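Putative Nitroreductase (Desulfovibrio desulfuricans subsp. desulfuricans str. G20, PDB 3E39) binds flavin mononucleotide between its two subunits and probably acts as an oxidoreductase of the nitroreductase family. Local coordinates at residues 41-44 / 48-51. Residues are numbered along the deposited sequence; the frame is centred on the assembly and turned at random.
With FMN (flavin mononucleotide), chain G.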
ATOM      1  N   ALA A  41       3.991   5.836  -5.501  1.00  4.77           N
ATOM      2  CA  ALA A  41       3.729   5.461  -4.114  1.00  3.98           C
ATOM      3  C   ALA A  41       4.805   6.136  -3.254  1.00  8.97           C
ATOM      4  O   ALA A  41       5.928   6.391  -3.722  1.00  9.14           O
ATOM      5  CB  ALA A  41       3.795   3.937  -3.938  1.00  7.25           C
ATOM      6  N   PRO A  42       4.486   6.440  -1.996  1.00  5.53           N
ATOM      7  CA  PRO A  42       5.478   7.052  -1.101  1.00  7.34           C
ATOM      8  C   PRO A  42       6.539   6.050  -0.601  1.00  8.35           C
ATOM      9  O   PRO A  42       6.359   4.837  -0.672  1.00  7.99           O
ATOM     10  CB  PRO A  42       4.615   7.535   0.065  1.00  7.39           C
ATOM     11  CG  PRO A  42       3.485   6.529   0.102  1.00  6.62           C
ATOM     12  CD  PRO A  42       3.179   6.261  -1.337  1.00  4.84           C
ATOM     13  N   SER A  43       7.660   6.577  -0.124  1.00  7.15           N
ATOM     14  CA  SER A  43       8.700   5.782   0.480  1.00  5.24           C
ATOM     15  C   SER A  43       9.357   6.628   1.552  1.00  5.89           C
ATOM     16  O   SER A  43       9.394   7.869   1.470  1.00  9.14           O
ATOM     17  CB  SER A  43       9.732   5.320  -0.561  1.00  8.02           C
ATOM     18  OG  SER A  43      10.474   6.395  -1.111  1.00  8.50           O
ATOM     19  N   GLY A  44       9.886   5.972   2.572  1.00  7.54           N
ATOM     20  CA  GLY A  44      10.638   6.687   3.600  1.00 11.29           C
ATOM     21  C   GLY A  44      11.818   7.434   2.958  1.00 11.26           C
ATOM     22  O   GLY A  44      12.490   6.933   2.042  1.00 15.46           O
ATOM     23  N   GLN A  48      12.877   5.840  -2.628  1.00  9.43           N
ATOM     24  CA  GLN A  48      12.405   5.172  -3.845  1.00  9.94           C
ATOM     25  C   GLN A  48      13.157   3.857  -4.060  1.00 10.61           C
ATOM     26  O   GLN A  48      13.863   3.699  -5.053  1.00 10.29           O
ATOM     27  CB  GLN A  48      12.564   6.095  -5.055  1.00  9.20           C
ATOM     28  CG  GLN A  48      11.765   7.389  -4.915  1.00 12.07           C
ATOM     29  CD  GLN A  48      12.205   8.413  -5.921  1.00  9.08           C
ATOM     30  OE1 GLN A  48      12.243   8.130  -7.124  1.00 11.35           O
ATOM     31  NE2 GLN A  48      12.542   9.599  -5.455  1.00 11.39           N
ATOM     32  N   PRO A  49      12.988   2.911  -3.122  1.00  8.01           N
ATOM     33  CA  PRO A  49      13.699   1.633  -3.179  1.00  7.78           C
ATOM     34  C   PRO A  49      13.143   0.581  -4.144  1.00  8.02           C
ATOM     35  O   PRO A  49      13.803  -0.448  -4.354  1.00  6.77           O
ATOM     36  CB  PRO A  49      13.575   1.125  -1.758  1.00  8.76           C
ATOM     37  CG  PRO A  49      12.208   1.585  -1.324  1.00  6.46           C
ATOM     38  CD  PRO A  49      12.103   2.982  -1.938  1.00  9.69           C
ATOM     39  N   CYS A  50      11.940   0.807  -4.681  1.00  8.53           N
ATOM     40  CA  CYS A  50      11.311  -0.194  -5.528  1.00  7.65           C
ATOM     41  C   CYS A  50      11.885  -0.242  -6.939  1.00  7.22           C
ATOM     42  O   CYS A  50      12.184   0.796  -7.563  1.00 10.14           O
ATOM     43  CB  CYS A  50       9.787  -0.037  -5.584  1.00  9.05           C
ATOM     44  SG  CYS A  50       8.988  -0.251  -3.991  1.00 11.67           S
ATOM     45  N   ARG A  51      11.956  -1.470  -7.456  1.00  6.91           N
ATOM     46  CA  ARG A  51      12.455  -1.751  -8.802  1.00  6.30           C
ATOM     47  C   ARG A  51      11.440  -2.710  -9.450  1.00  8.30           C
ATOM     48  O   ARG A  51      10.787  -3.493  -8.752  1.00  9.01           O
ATOM     49  CB  ARG A  51      13.837  -2.378  -8.743  1.00  8.18           C
ATOM     50  CG  ARG A  51      14.907  -1.504  -8.119  1.00  9.48           C
ATOM     51  CD  ARG A  51      15.215  -0.234  -8.937  1.00 13.12           C
ATOM     52  NE  ARG A  51      16.274   0.513  -8.232  1.00  8.30           N
ATOM     53  CZ  ARG A  51      16.071   1.406  -7.263  1.00 11.65           C
ATOM     54  NH1 ARG A  51      14.854   1.782  -6.925  1.00  9.78           N
ATOM     55  NH2 ARG A  51      17.123   1.989  -6.664  1.00 12.79           N
TER
HETATM   56  N1  FMN G 200       7.268  11.937   6.392  1.00 10.51           N
HETATM   57  C2  FMN G 200       7.547  12.626   7.549  1.00 11.64           C
HETATM   58  O2  FMN G 200       7.431  13.827   7.534  1.00 11.59           O
HETATM   59  N3  FMN G 200       7.914  11.991   8.715  1.00 10.32           N
HETATM   60  C4  FMN G 200       8.018  10.629   8.788  1.00 11.89           C
HETATM   61  O4  FMN G 200       8.041  10.092   9.897  1.00 11.52           O
HETATM   62  C4A FMN G 200       7.757   9.906   7.640  1.00  8.19           C
HETATM   63  N5  FMN G 200       7.851   8.544   7.669  1.00  7.53           N
HETATM   64  C5A FMN G 200       7.553   7.824   6.532  1.00  6.07           C
HETATM   65  C6  FMN G 200       7.680   6.451   6.592  1.00  8.45           C
HETATM   66  C7  FMN G 200       7.376   5.679   5.470  1.00  8.49           C
HETATM   67  C7M FMN G 200       7.560   4.186   5.497  1.00  4.42           C
HETATM   68  C8  FMN G 200       6.966   6.274   4.280  1.00 10.76           C
HETATM   69  C8M FMN G 200       6.410   5.438   3.138  1.00  9.13           C
HETATM   70  C9  FMN G 200       6.874   7.649   4.218  1.00  7.13           C
HETATM   71  C9A FMN G 200       7.177   8.449   5.340  1.00  7.95           C
HETATM   72  N10 FMN G 200       7.070   9.852   5.318  1.00  7.90           N
HETATM   73  C10 FMN G 200       7.360  10.558   6.447  1.00  8.64           C
HETATM   74  C1' FMN G 200       6.614  10.605   4.102  1.00  8.44           C
HETATM   75  C2' FMN G 200       7.717  10.609   3.037  1.00  8.96           C
HETATM   76  O2' FMN G 200       8.749  11.494   3.415  1.00  8.44           O
HETATM   77  C3' FMN G 200       7.111  10.936   1.678  1.00  5.35           C
HETATM   78  O3' FMN G 200       6.216   9.956   1.258  1.00  7.38           O
HETATM   79  C4' FMN G 200       8.179  11.131   0.591  1.00  8.16           C
HETATM   80  O4' FMN G 200       9.011  12.233   0.928  1.00  9.42           O
HETATM   81  C5' FMN G 200       7.551  11.434  -0.756  1.00  7.98           C
HETATM   82  O5' FMN G 200       6.677  12.556  -0.673  1.00  8.83           O
HETATM   83  P   FMN G 200       5.157  12.425  -1.122  1.00  8.67           P
HETATM   84  O1P FMN G 200       4.584  13.819  -1.209  1.00  7.37           O
HETATM   85  O2P FMN G 200       4.475  11.558  -0.078  1.00  7.51           O
HETATM   86  O3P FMN G 200       5.077  11.759  -2.465  1.00 10.85           O
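Ser43 carries the contact with Gln48 and Pro49, five and six residues further on in the same loop. Its CB lies against the pyrrolidine ring of Pro49, 3.6 Å from CD. Beyond CB, the hydroxyl OG accepts the backbone N-H of Gln48, with OG 2.9 Å from N. The N-H...O angle of 158° makes this a fairly straight bond. The chi1 of 66° sets OG between the backbone N and the carbonyl carbon of Ser43, where it faces the Gln48 amide. This bond closes the loop through Asn46 and satisfies a buried backbone N-H.

The other side of residues 42-44 meets the flavin mononucleotide. Pro42 CB touches the ribityl oxygen O3' at 3.1 Å. The CA of Ser43 lies 3.5 Å from the methyl carbon C8M, and the N of Gly44 lies 3.4 Å from ring carbon C8. The serine thus ties the wall of the flavin pocket to the start of the next strand. The second subunit supplies many of the cofactor's hydrogen bonds, among them those from Arg15, Ser17 and Glu124, which places the pocket at the dimer interface.

The first bond of the Gln48 side chain points away from residues 41-44, though CG still passes 4.1 Å from Ser43 OG. Its OE1 accepts the backbone N-H of Arg163 of the second subunit, and NE2 bonds to Asn46 O. The guanidinium of Arg51 folds back, and its NH1 bonds to both Gln48 O and Cys50 O. Both oxygens lie close to the guanidinium plane; NH1 sits near the carbonyl plane of Gln48 but well above that of Cys50. Its NH2 forms a salt bridge with Asp87.

The loop leads from helix 28-39 into strand 50-56, an outermost strand of the chain's antiparallel sheet. Pro49 and Cys50 pack on Leu86 of the adjoining strand 80-87, while Ala41 and Cys50 rest on Ala104 of helix 94-114.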